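Local atomic coordinates of catalase (Bacillus pumilus, PDB entry 4QOM), a protein that catalyses the disproportionation of hydrogen peroxide into water and dioxygen at a haem iron, working as an assembly of four identical chains. Residues P133-R138 / T175-W180; T107-R112 / T179-D184; P144-S149 / W165-L170. One frame throughout, in Å; residues are numbered along the deposited sequence.

Contact 1 (P133-R138 / T175-W180); sequences PIFFIR and THMLTW. With PYG (benzene-1,2,3-triol), chain H; HEM (protoporphyrin IX containing Fe), chain E.
The side chain of I134 drives its tip into helix 175-181, where packing is close. I134 CD1 sits over one face of the H176 ring, 3.4 Å from the centroid, and touches W180 CD1 as well. Holding CG1 between the backbone N and the carbonyl carbon (chi1 53°) aims the branch at this corner. P133 backs it up: P133 CD lies over the six-membered ring of W180, 3.8 Å from the centroid, while H176 ND1 is hydrogen-bonded to T282 O. With an alanine in place of W180, P133 would probably lose the surface it rests on and K428 its cation-pi mate. M177 fills the middle. M177 CG stands over one face of F136, 3.6 Å from the centroid, and the bend at chi2 (74°) turns M177 SD back to I134 O at 3.2 Å, with the sulfur still above the ring in a more distant Met-aromatic contact. L178 CD2 meets the edge of F136. The looser part is bridged by a single water within a buried contact: it accepts from M177 N and donates to F135 O, each at 2.8 Å. On the other side of the loop, F135 presents its ring edge to a pyrogallol and one face to haem CMC. The loop thus lies between the haem pocket and helix 175-181, with helices 143-150 and 161-169 against F136 and helix 423-431 behind H176.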
loop_
_atom_site.group_PDB
_atom_site.type_symbol
_atom_site.label_atom_id
_atom_site.label_comp_id
_atom_site.label_asym_id
_atom_site.label_seq_id
_atom_site.Cartn_x
_atom_site.Cartn_y
_atom_site.Cartn_z
ATOM N N PRO A 133 -3.207 30.857 -18.535
ATOM C CA PRO A 133 -2.682 30.234 -19.766
ATOM C C PRO A 133 -1.177 30.034 -19.850
ATOM O O PRO A 133 -0.696 29.492 -20.866
ATOM C CB PRO A 133 -3.128 31.254 -20.858
ATOM C CG PRO A 133 -3.005 32.540 -20.129
ATOM C CD PRO A 133 -3.597 32.251 -18.753
ATOM N N ILE A 134 -0.471 30.347 -18.749
ATOM C CA ILE A 134 0.978 30.144 -18.676
ATOM C C ILE A 134 1.332 29.497 -17.346
ATOM O O ILE A 134 0.470 29.253 -16.533
ATOM C CB ILE A 134 1.733 31.458 -18.835
ATOM C CG1 ILE A 134 1.206 32.501 -17.834
ATOM C CG2 ILE A 134 1.578 31.983 -20.243
ATOM C CD1 ILE A 134 2.032 33.726 -17.748
ATOM N N PHE A 135 2.614 29.252 -17.129
ATOM C CA PHE A 135 3.053 28.681 -15.869
ATOM C C PHE A 135 4.279 29.440 -15.324
ATOM O O PHE A 135 4.885 30.263 -16.023
ATOM C CB PHE A 135 3.359 27.181 -16.080
ATOM C CG PHE A 135 3.110 26.345 -14.860
ATOM C CD1 PHE A 135 1.858 26.231 -14.408
ATOM C CD2 PHE A 135 4.132 25.682 -14.233
ATOM C CE1 PHE A 135 1.585 25.429 -13.297
ATOM C CE2 PHE A 135 3.887 24.891 -13.106
ATOM C CZ PHE A 135 2.623 24.789 -12.632
ATOM N N PHE A 136 4.648 29.144 -14.112
ATOM C CA PHE A 136 5.714 29.793 -13.336
ATOM C C PHE A 136 7.096 29.342 -13.790
ATOM O O PHE A 136 8.051 30.044 -13.592
ATOM C CB PHE A 136 5.661 29.319 -11.904
ATOM C CG PHE A 136 4.350 29.561 -11.201
ATOM C CD1 PHE A 136 3.371 28.553 -11.156
ATOM C CD2 PHE A 136 4.148 30.727 -10.489
ATOM C CE1 PHE A 136 2.180 28.750 -10.491
ATOM C CE2 PHE A 136 2.959 30.925 -9.783
ATOM C CZ PHE A 136 1.988 29.931 -9.785
ATOM N N ILE A 137 7.161 28.116 -14.303
ATOM C CA ILE A 137 8.414 27.469 -14.652
ATOM C C ILE A 137 8.296 26.788 -16.022
ATOM O O ILE A 137 7.204 26.672 -16.584
ATOM C CB ILE A 137 8.885 26.438 -13.586
ATOM C CG1 ILE A 137 7.789 25.368 -13.337
ATOM C CG2 ILE A 137 9.291 27.113 -12.275
ATOM C CD1 ILE A 137 8.262 24.171 -12.560
ATOM N N ARG A 138 9.438 26.427 -16.600
ATOM C CA ARG A 138 9.486 25.866 -17.947
ATOM C C ARG A 138 10.190 24.507 -18.043
ATOM O O ARG A 138 10.358 23.992 -19.138
ATOM C CB ARG A 138 10.179 26.835 -18.948
ATOM C CG ARG A 138 11.623 27.139 -18.585
ATOM C CD ARG A 138 12.363 27.880 -19.717
ATOM N NE ARG A 138 11.806 29.157 -19.976
ATOM C CZ ARG A 138 12.340 30.354 -19.664
ATOM N NH1 ARG A 138 13.449 30.466 -18.946
ATOM N NH2 ARG A 138 11.719 31.422 -20.074
ATOM N N THR A 175 7.982 35.524 -13.900
ATOM C CA THR A 175 7.495 36.879 -13.793
ATOM C C THR A 175 6.168 37.087 -14.560
ATOM O O THR A 175 5.272 37.783 -14.080
ATOM C CB THR A 175 8.613 37.858 -14.316
ATOM O OG1 THR A 175 9.817 37.672 -13.542
ATOM C CG2 THR A 175 8.147 39.302 -14.084
ATOM N N HIS A 176 6.040 36.486 -15.730
ATOM C CA HIS A 176 4.785 36.624 -16.479
ATOM C C HIS A 176 3.655 36.020 -15.704
ATOM O O HIS A 176 2.590 36.597 -15.531
ATOM C CB HIS A 176 4.954 35.999 -17.878
ATOM C CG HIS A 176 3.836 36.265 -18.830
ATOM N ND1 HIS A 176 3.647 35.508 -19.967
ATOM C CD2 HIS A 176 2.819 37.153 -18.802
ATOM C CE1 HIS A 176 2.557 35.915 -20.593
ATOM N NE2 HIS A 176 2.043 36.917 -19.913
ATOM N N MET A 177 3.851 34.810 -15.226
ATOM C CA MET A 177 2.808 34.133 -14.422
ATOM C C MET A 177 2.314 34.910 -13.201
ATOM O O MET A 177 1.112 35.045 -12.957
ATOM C CB MET A 177 3.260 32.728 -14.025
ATOM C CG MET A 177 2.215 31.989 -13.186
ATOM S SD MET A 177 0.815 31.462 -14.215
ATOM C CE MET A 177 0.072 30.144 -13.222
ATOM N N LEU A 178 3.255 35.467 -12.445
ATOM C CA LEU A 178 2.908 36.253 -11.247
ATOM C C LEU A 178 2.121 37.500 -11.587
ATOM O O LEU A 178 1.280 37.912 -10.847
ATOM C CB LEU A 178 4.164 36.590 -10.472
ATOM C CG LEU A 178 4.882 35.304 -9.982
ATOM C CD1 LEU A 178 6.317 35.575 -9.582
ATOM C CD2 LEU A 178 4.106 34.681 -8.839
ATOM N N THR A 179 2.415 38.096 -12.762
ATOM C CA THR A 179 1.661 39.241 -13.273
ATOM C C THR A 179 0.215 38.893 -13.603
ATOM O O THR A 179 -0.647 39.740 -13.512
ATOM C CB THR A 179 2.420 39.844 -14.501
ATOM O OG1 THR A 179 3.764 40.124 -14.080
ATOM C CG2 THR A 179 1.758 41.100 -14.964
ATOM N N TRP A 180 -0.074 37.630 -13.947
ATOM C CA TRP A 180 -1.474 37.203 -14.065
ATOM C C TRP A 180 -2.092 36.847 -12.703
ATOM O O TRP A 180 -3.221 37.223 -12.390
ATOM C CB TRP A 180 -1.598 35.968 -14.961
ATOM C CG TRP A 180 -1.463 36.168 -16.430
ATOM C CD1 TRP A 180 -0.308 36.390 -17.112
ATOM C CD2 TRP A 180 -2.492 36.019 -17.402
ATOM N NE1 TRP A 180 -0.576 36.451 -18.447
ATOM C CE2 TRP A 180 -1.900 36.231 -18.661
ATOM C CE3 TRP A 180 -3.868 35.795 -17.342
ATOM C CZ2 TRP A 180 -2.621 36.174 -19.843
ATOM C CZ3 TRP A 180 -4.572 35.714 -18.548
ATOM C CH2 TRP A 180 -3.959 35.961 -19.756
HETATM C C1 PYG H . 0.446 22.767 -10.245
HETATM C C2 PYG H . -0.297 23.887 -10.811
HETATM C C3 PYG H . 0.058 25.239 -10.374
HETATM C C4 PYG H . 1.072 25.469 -9.436
HETATM C C5 PYG H . 1.771 24.386 -8.893
HETATM C C6 PYG H . 1.444 23.094 -9.294
HETATM O O1 PYG H . 0.169 21.475 -10.677
HETATM O O2 PYG H . -1.253 23.652 -11.692
HETATM O O3 PYG H . -0.648 26.226 -10.878
HETATM C CHA HEM E . -2.570 17.606 -10.679
HETATM C CHB HEM E . 2.137 17.161 -11.565
HETATM C CHC HEM E . 2.067 21.416 -14.098
HETATM C CHD HEM E . -2.779 21.070 -14.129
HETATM C C1A HEM E . -1.279 17.156 -10.667
HETATM C C2A HEM E . -0.816 16.043 -9.909
HETATM C C3A HEM E . 0.500 15.904 -10.189
HETATM C C4A HEM E . 0.860 16.950 -11.058
HETATM C CMA HEM E . 1.440 14.866 -9.676
HETATM C CAA HEM E . -1.658 15.124 -9.086
HETATM C CBA HEM E . -2.319 14.118 -10.047
HETATM C CGA HEM E . -3.224 13.099 -9.382
HETATM O O1A HEM E . -4.087 12.457 -10.093
HETATM O O2A HEM E . -3.060 12.855 -8.156
HETATM C C1B HEM E . 2.487 18.314 -12.303
HETATM C C2B HEM E . 3.840 18.582 -12.683
HETATM C C3B HEM E . 3.826 19.768 -13.331
HETATM C C4B HEM E . 2.436 20.210 -13.442
HETATM C CMB HEM E . 5.038 17.738 -12.345
HETATM C CAB HEM E . 4.958 20.483 -13.925
HETATM C CBB HEM E . 6.100 19.844 -13.823
HETATM C C1C HEM E . 0.722 21.682 -14.348
HETATM C C2C HEM E . 0.259 22.437 -15.439
HETATM C C3C HEM E . -1.108 22.374 -15.422
HETATM C C4C HEM E . -1.513 21.466 -14.403
HETATM C CMC HEM E . 1.090 23.276 -16.357
HETATM C CAC HEM E . -1.993 22.931 -16.396
HETATM C CBC HEM E . -1.495 23.284 -17.581
HETATM C C1D HEM E . -3.059 20.103 -13.143
HETATM C C2D HEM E . -4.439 19.819 -12.767
HETATM C C3D HEM E . -4.394 18.874 -11.799
HETATM C C4D HEM E . -2.969 18.589 -11.596
HETATM C CMD HEM E . -5.648 20.472 -13.388
HETATM C CAD HEM E . -5.575 18.240 -11.111
HETATM C CBD HEM E . -6.228 17.158 -12.004
HETATM C CGD HEM E . -7.433 16.587 -11.296
HETATM O O1D HEM E . -8.479 17.275 -11.360
HETATM O O2D HEM E . -7.315 15.503 -10.632
HETATM N NA HEM E . -0.261 17.706 -11.378
HETATM N NB HEM E . 1.724 19.263 -12.829
HETATM N NC HEM E . -0.368 21.013 -13.832
HETATM N ND HEM E . -2.225 19.362 -12.410
HETATM FE FE HEM E . -0.343 19.310 -12.616
HETATM O O HOH W 1 5.770 32.912 -16.064
#

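Contact 2 (T107-R112 / T179-D184). With PYG (benzene-1,2,3-triol), chain G; PYG (benzene-1,2,3-triol), chain H.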
loop_
_atom_site.group_PDB
_atom_site.type_symbol
_atom_site.label_atom_id
_atom_site.label_comp_id
_atom_site.label_asym_id
_atom_site.label_seq_id
_atom_site.Cartn_x
_atom_site.Cartn_y
_atom_site.Cartn_z
ATOM N N THR A 107 -11.589 30.151 -1.611
ATOM C CA THR A 107 -11.445 31.620 -1.665
ATOM C C THR A 107 -9.964 32.008 -1.651
ATOM O O THR A 107 -9.656 33.208 -1.608
ATOM C CB THR A 107 -12.124 32.258 -0.446
ATOM O OG1 THR A 107 -11.879 31.422 0.704
ATOM C CG2 THR A 107 -13.622 32.327 -0.633
ATOM N N LEU A 108 -9.041 31.034 -1.677
ATOM C CA LEU A 108 -7.604 31.371 -1.609
ATOM C C LEU A 108 -7.117 31.795 -3.010
ATOM O O LEU A 108 -7.619 31.309 -4.031
ATOM C CB LEU A 108 -6.795 30.198 -1.132
ATOM C CG LEU A 108 -7.251 29.562 0.185
ATOM C CD1 LEU A 108 -6.279 28.470 0.566
ATOM C CD2 LEU A 108 -7.339 30.633 1.270
ATOM N N ARG A 109 -6.043 32.562 -3.040
ATOM C CA ARG A 109 -5.325 32.835 -4.298
ATOM C C ARG A 109 -4.587 31.588 -4.826
ATOM O O ARG A 109 -3.932 30.880 -4.072
ATOM C CB ARG A 109 -4.333 34.008 -4.124
ATOM C CG ARG A 109 -3.622 34.417 -5.420
ATOM C CD ARG A 109 -2.780 35.681 -5.308
ATOM N NE ARG A 109 -3.556 36.751 -4.675
ATOM C CZ ARG A 109 -4.474 37.518 -5.278
ATOM N NH1 ARG A 109 -4.737 37.455 -6.576
ATOM N NH2 ARG A 109 -5.173 38.370 -4.540
ATOM N N ASP A 110 -4.720 31.323 -6.109
ATOM C CA ASP A 110 -4.176 30.072 -6.720
ATOM C C ASP A 110 -4.617 30.071 -8.187
ATOM O O ASP A 110 -5.711 30.500 -8.501
ATOM C CB ASP A 110 -4.757 28.808 -6.005
ATOM C CG ASP A 110 -3.706 27.958 -5.270
ATOM O OD1 ASP A 110 -2.455 28.210 -5.350
ATOM O OD2 ASP A 110 -4.163 27.011 -4.531
ATOM N N PRO A 111 -3.787 29.491 -9.060
ATOM C CA PRO A 111 -4.395 28.981 -10.309
ATOM C C PRO A 111 -5.530 28.026 -9.969
ATOM O O PRO A 111 -5.533 27.453 -8.885
ATOM C CB PRO A 111 -3.237 28.264 -11.010
ATOM C CG PRO A 111 -2.041 28.782 -10.295
ATOM C CD PRO A 111 -2.445 28.954 -8.903
ATOM N N ARG A 112 -6.425 27.834 -10.927
ATOM C CA ARG A 112 -7.439 26.806 -10.825
ATOM C C ARG A 112 -7.203 25.758 -11.894
ATOM O O ARG A 112 -7.005 26.082 -13.056
ATOM C CB ARG A 112 -8.831 27.425 -10.959
ATOM C CG ARG A 112 -9.528 27.743 -9.665
ATOM C CD ARG A 112 -8.744 28.671 -8.754
ATOM N NE ARG A 112 -9.507 28.981 -7.562
ATOM C CZ ARG A 112 -9.053 29.760 -6.596
ATOM N NH1 ARG A 112 -7.837 30.275 -6.672
ATOM N NH2 ARG A 112 -9.792 29.965 -5.504
ATOM N N THR A 179 2.415 38.096 -12.762
ATOM C CA THR A 179 1.661 39.241 -13.273
ATOM C C THR A 179 0.215 38.893 -13.603
ATOM O O THR A 179 -0.647 39.740 -13.512
ATOM C CB THR A 179 2.420 39.844 -14.501
ATOM O OG1 THR A 179 3.764 40.124 -14.080
ATOM C CG2 THR A 179 1.758 41.100 -14.964
ATOM N N TRP A 180 -0.074 37.630 -13.947
ATOM C CA TRP A 180 -1.474 37.203 -14.065
ATOM C C TRP A 180 -2.092 36.847 -12.703
ATOM O O TRP A 180 -3.221 37.223 -12.390
ATOM C CB TRP A 180 -1.598 35.968 -14.961
ATOM C CG TRP A 180 -1.463 36.168 -16.430
ATOM C CD1 TRP A 180 -0.308 36.390 -17.112
ATOM C CD2 TRP A 180 -2.492 36.019 -17.402
ATOM N NE1 TRP A 180 -0.576 36.451 -18.447
ATOM C CE2 TRP A 180 -1.900 36.231 -18.661
ATOM C CE3 TRP A 180 -3.868 35.795 -17.342
ATOM C CZ2 TRP A 180 -2.621 36.174 -19.843
ATOM C CZ3 TRP A 180 -4.572 35.714 -18.548
ATOM C CH2 TRP A 180 -3.959 35.961 -19.756
ATOM N N LEU A 181 -1.361 36.048 -11.927
ATOM C CA LEU A 181 -1.867 35.451 -10.712
ATOM C C LEU A 181 -2.165 36.527 -9.620
ATOM O O LEU A 181 -3.066 36.327 -8.780
ATOM C CB LEU A 181 -0.854 34.458 -10.158
ATOM C CG LEU A 181 -1.258 33.739 -8.851
ATOM C CD1 LEU A 181 -2.434 32.837 -9.088
ATOM C CD2 LEU A 181 -0.066 32.967 -8.360
ATOM N N PHE A 182 -1.446 37.640 -9.631
ATOM C CA PHE A 182 -1.706 38.712 -8.672
ATOM C C PHE A 182 -2.625 39.807 -9.158
ATOM O O PHE A 182 -2.916 40.744 -8.406
ATOM C CB PHE A 182 -0.399 39.235 -8.054
ATOM C CG PHE A 182 0.154 38.290 -7.023
ATOM C CD1 PHE A 182 -0.224 38.387 -5.727
ATOM C CD2 PHE A 182 1.051 37.284 -7.405
ATOM C CE1 PHE A 182 0.246 37.495 -4.789
ATOM C CE2 PHE A 182 1.537 36.388 -6.479
ATOM C CZ PHE A 182 1.144 36.512 -5.160
ATOM N N SER A 183 -3.166 39.649 -10.350
ATOM C CA SER A 183 -4.449 40.311 -10.701
ATOM C C SER A 183 -5.561 39.713 -9.878
ATOM O O SER A 183 -5.337 38.740 -9.124
ATOM C CB SER A 183 -4.731 40.216 -12.214
ATOM O OG SER A 183 -5.148 38.922 -12.634
ATOM N N ASP A 184 -6.768 40.227 -9.991
ATOM C CA ASP A 184 -7.842 39.561 -9.242
ATOM C C ASP A 184 -8.201 38.209 -9.881
ATOM O O ASP A 184 -8.916 37.440 -9.252
ATOM C CB ASP A 184 -9.071 40.417 -9.116
ATOM C CG ASP A 184 -8.849 41.603 -8.189
ATOM O OD1 ASP A 184 -7.967 41.578 -7.298
ATOM O OD2 ASP A 184 -9.605 42.618 -8.356
HETATM C C1 PYG G . -0.040 30.268 -5.375
HETATM C C2 PYG G . -0.521 30.546 -4.017
HETATM C C3 PYG G . -0.206 31.890 -3.425
HETATM C C4 PYG G . 0.520 32.802 -4.177
HETATM C C5 PYG G . 0.964 32.476 -5.438
HETATM C C6 PYG G . 0.694 31.241 -6.028
HETATM O O1 PYG G . -0.232 29.090 -6.037
HETATM O O2 PYG G . -1.196 29.582 -3.331
HETATM O O3 PYG G . -0.608 32.310 -2.158
HETATM C C1 PYG H . 0.446 22.767 -10.245
HETATM C C2 PYG H . -0.297 23.887 -10.811
HETATM C C3 PYG H . 0.058 25.239 -10.374
HETATM C C4 PYG H . 1.072 25.469 -9.436
HETATM C C5 PYG H . 1.771 24.386 -8.893
HETATM C C6 PYG H . 1.444 23.094 -9.294
HETATM O O1 PYG H . 0.169 21.475 -10.677
HETATM O O2 PYG H . -1.253 23.652 -11.692
HETATM O O3 PYG H . -0.648 26.226 -10.878
HETATM O O HOH W 2 -7.850 39.100 -5.702
#
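R109 NH1 serves two carbonyls at once, L181 O at 3.0 Å with an N-H...O angle of 153°, and S183 O at 2.9 Å through a weak, strongly bent bond. It thereby fastens the loop between strands 88-96 and 113-120 of the catalase beta barrel to the carbonyl end of helix 175-181 and the turn that follows. Both oxygens meet the guanidinium at its edge, and NH1 reaches L181 O in the carbonyl plane. The R109 side chain, extended at its root with CG anti to the backbone N (chi1 -176°) and bent at chi3, carries the group across. On the way R109 CD lies over one face of F182, 3.6 Å from F182 CE1, and the guanidinium plane runs only 21° from that of the ring. Beside it L181 CD1 packs on the D110-P111 peptide, 3.6 Å from P111 N. The loop is stiffened from within by R112, whose NH1 and NH2 both hold L108 O end-on, while NH1 also donates to D110 O. D110 turns away from the helix toward one of two bound pyrogallols; D110 OD1 receives that ligand's O1 at a modelled 2.5 Å, short enough to be doubtful in detail, and OD2 is held by V98 N and I99 N. D110 probably lines the channel that leads to the haem, as an aspartate does in other catalases, and P111 adjoins the second pyrogallol. At the outer end a water accepts from R109 NH2 at 3.0 Å and donates to D184 OD1 at 2.9 Å, bridging opposite charges that do not touch directly.

Contact 3 (P144-S149 / W165-L170); sequences PDMVHS and WDFMTL. With PYG (benzene-1,2,3-triol), chain H.
The F167 ring lies with one face against the backbone of helix 143-150: M146 CA stands 3.9 Å from the centroid, 14° off the ring normal, and D145 C covers the same face. In the plane of the ring, at its edge, is the sulfur of M168, the next residue of its own helix. Around the rim, F167 CE1 touches D145 CB at 3.7 Å, and F167 CE2 meets M146 CB at the same distance. The ring therefore rests on the root of the M146 side chain and leaves the rest of that chain to run on past it. M146 CG then meets M168 CE at 3.8 Å, a methyl brought forward by the bend in the M168 chain. At the base of the phenylalanine the packing is polar against apolar: S149 OG approaches F167 CB to 3.5 Å. That hydroxyl is already occupied, because a chi1 of 82° turns S149 OG back along its own helix to donate to M146 O at 2.8 Å. The carboxylate of D145 leads away from F167 to other chains, OD2 to K42 of the second subunit and OD1 to E385 N of the third, and E385 of that third subunit also packs on F167. All five touching residues are buried. The two helical segments run roughly antiparallel, at 144°, with axes 9.3 Å apart, and are held by apolar contacts at the ring and the two methionines. Helix 143-150 turns V147 toward a pyrogallol that is hydrogen-bonded to H57 and N130; in contact with two neighbouring subunits, this helix walls the pocket over the haem in the catalase fold, backed by helix 161-169.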
loop_
_atom_site.group_PDB
_atom_site.type_symbol
_atom_site.label_atom_id
_atom_site.label_comp_id
_atom_site.label_asym_id
_atom_site.label_seq_id
_atom_site.Cartn_x
_atom_site.Cartn_y
_atom_site.Cartn_z
ATOM N N PRO A 144 9.039 20.032 -8.118
ATOM C CA PRO A 144 8.867 19.734 -6.672
ATOM C C PRO A 144 9.424 20.927 -5.850
ATOM O O PRO A 144 8.930 21.249 -4.830
ATOM C CB PRO A 144 9.730 18.468 -6.501
ATOM C CG PRO A 144 9.669 17.815 -7.891
ATOM C CD PRO A 144 9.754 18.952 -8.833
ATOM N N ASP A 145 10.422 21.648 -6.434
ATOM C CA ASP A 145 10.973 22.808 -5.738
ATOM C C ASP A 145 9.949 23.933 -5.659
ATOM O O ASP A 145 9.720 24.522 -4.564
ATOM C CB ASP A 145 12.214 23.361 -6.456
ATOM C CG ASP A 145 13.390 22.359 -6.448
ATOM O OD1 ASP A 145 13.843 22.007 -5.290
ATOM O OD2 ASP A 145 13.800 21.944 -7.533
ATOM N N MET A 146 9.335 24.244 -6.789
ATOM C CA MET A 146 8.305 25.264 -6.848
ATOM C C MET A 146 7.152 24.951 -5.853
ATOM O O MET A 146 6.804 25.825 -5.065
ATOM C CB MET A 146 7.764 25.413 -8.267
ATOM C CG MET A 146 6.732 26.504 -8.434
ATOM S SD MET A 146 5.793 26.291 -9.969
ATOM C CE MET A 146 4.648 25.106 -9.334
ATOM N N VAL A 147 6.610 23.735 -5.966
ATOM C CA VAL A 147 5.560 23.267 -5.090
ATOM C C VAL A 147 5.977 23.360 -3.613
ATOM O O VAL A 147 5.204 23.873 -2.784
ATOM C CB VAL A 147 5.013 21.883 -5.499
ATOM C CG1 VAL A 147 4.040 21.363 -4.451
ATOM C CG2 VAL A 147 4.324 21.978 -6.858
ATOM N N HIS A 148 7.148 22.847 -3.252
ATOM C CA HIS A 148 7.595 22.902 -1.948
ATOM C C HIS A 148 7.682 24.339 -1.392
ATOM O O HIS A 148 7.376 24.560 -0.230
ATOM C CB HIS A 148 8.939 22.197 -1.714
ATOM C CG HIS A 148 8.909 20.701 -1.756
ATOM N ND1 HIS A 148 10.047 19.937 -1.531
ATOM C CD2 HIS A 148 7.917 19.810 -2.078
ATOM C CE1 HIS A 148 9.741 18.655 -1.665
ATOM N NE2 HIS A 148 8.479 18.559 -2.046
ATOM N N SER A 149 8.086 25.300 -2.222
ATOM C CA SER A 149 8.147 26.700 -1.775
ATOM C C SER A 149 6.789 27.293 -1.541
ATOM O O SER A 149 6.612 28.127 -0.667
ATOM C CB SER A 149 8.899 27.551 -2.789
ATOM O OG SER A 149 8.102 27.961 -3.872
ATOM N N TRP A 165 8.268 33.443 -2.485
ATOM C CA TRP A 165 8.979 34.592 -3.217
ATOM C C TRP A 165 10.481 34.411 -3.315
ATOM O O TRP A 165 11.095 34.846 -4.300
ATOM C CB TRP A 165 8.657 35.925 -2.559
ATOM C CG TRP A 165 7.270 36.416 -2.903
ATOM C CD1 TRP A 165 6.188 36.418 -2.122
ATOM C CD2 TRP A 165 6.882 36.957 -4.142
ATOM N NE1 TRP A 165 5.120 36.940 -2.781
ATOM C CE2 TRP A 165 5.541 37.276 -4.043
ATOM C CE3 TRP A 165 7.574 37.277 -5.317
ATOM C CZ2 TRP A 165 4.825 37.818 -5.099
ATOM C CZ3 TRP A 165 6.846 37.814 -6.389
ATOM C CH2 TRP A 165 5.513 38.145 -6.225
ATOM N N ASP A 166 11.108 33.751 -2.354
ATOM C CA ASP A 166 12.550 33.393 -2.480
ATOM C C ASP A 166 12.762 32.557 -3.732
ATOM O O ASP A 166 13.512 32.927 -4.637
ATOM C CB ASP A 166 13.028 32.604 -1.256
ATOM C CG ASP A 166 14.525 32.275 -1.296
ATOM O OD1 ASP A 166 15.273 33.082 -1.878
ATOM O OD2 ASP A 166 14.947 31.315 -0.584
ATOM N N PHE A 167 12.006 31.489 -3.890
ATOM C CA PHE A 167 12.051 30.701 -5.091
ATOM C C PHE A 167 11.709 31.472 -6.361
ATOM O O PHE A 167 12.421 31.391 -7.325
ATOM C CB PHE A 167 11.089 29.490 -4.989
ATOM C CG PHE A 167 11.060 28.618 -6.204
ATOM C CD1 PHE A 167 12.004 27.574 -6.398
ATOM C CD2 PHE A 167 10.149 28.870 -7.234
ATOM C CE1 PHE A 167 12.010 26.862 -7.570
ATOM C CE2 PHE A 167 10.162 28.192 -8.420
ATOM C CZ PHE A 167 11.104 27.173 -8.613
ATOM N N MET A 168 10.593 32.193 -6.363
ATOM C CA MET A 168 10.112 32.840 -7.589
ATOM C C MET A 168 11.101 33.885 -8.021
ATOM O O MET A 168 11.330 34.066 -9.230
ATOM C CB MET A 168 8.716 33.422 -7.404
ATOM C CG MET A 168 7.620 32.389 -7.201
ATOM S SD MET A 168 7.318 31.269 -8.558
ATOM C CE MET A 168 6.210 30.180 -7.631
ATOM N N THR A 169 11.644 34.621 -7.061
ATOM C CA THR A 169 12.567 35.730 -7.473
ATOM C C THR A 169 13.871 35.231 -8.065
ATOM O O THR A 169 14.433 35.890 -8.968
ATOM C CB THR A 169 12.878 36.660 -6.258
ATOM O OG1 THR A 169 13.451 35.933 -5.174
ATOM C CG2 THR A 169 11.653 37.447 -5.817
ATOM N N LEU A 170 14.342 34.084 -7.598
ATOM C CA LEU A 170 15.488 33.360 -8.151
ATOM C C LEU A 170 15.184 32.530 -9.422
ATOM O O LEU A 170 16.120 31.931 -10.009
ATOM C CB LEU A 170 16.137 32.531 -7.032
ATOM C CG LEU A 170 16.659 33.304 -5.809
ATOM C CD1 LEU A 170 17.075 32.375 -4.691
ATOM C CD2 LEU A 170 17.829 34.177 -6.231
HETATM C C1 PYG H . 0.446 22.767 -10.245
HETATM C C2 PYG H . -0.297 23.887 -10.811
HETATM C C3 PYG H . 0.058 25.239 -10.374
HETATM C C4 PYG H . 1.072 25.469 -9.436
HETATM C C5 PYG H . 1.771 24.386 -8.893
HETATM C C6 PYG H . 1.444 23.094 -9.294
HETATM O O1 PYG H . 0.169 21.475 -10.677
HETATM O O2 PYG H . -1.253 23.652 -11.692
HETATM O O3 PYG H . -0.648 26.226 -10.878
#

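From the N terminus, residues 107-112 come first, in the loop between strands 88-96 and 113-120 of the barrel, and wait for 179-184 to close contact 2. After strand 123-130, residues 133-138 open contact 1, which helix 175-181 completes. Inside that loop lies contact 3, a short closure between helix 143-150 and helix 161-169. None cross: contact 3 is nested in both others, and contacts 1 and 2 end on the same helix, sharing T179 and W180. F136 joins them, touching M146 and M168 of contact 3 and P111 and L181 of contact 2. Together they tie barrel loops to three successive helices, and each contact has a residue touching the same pyrogallol.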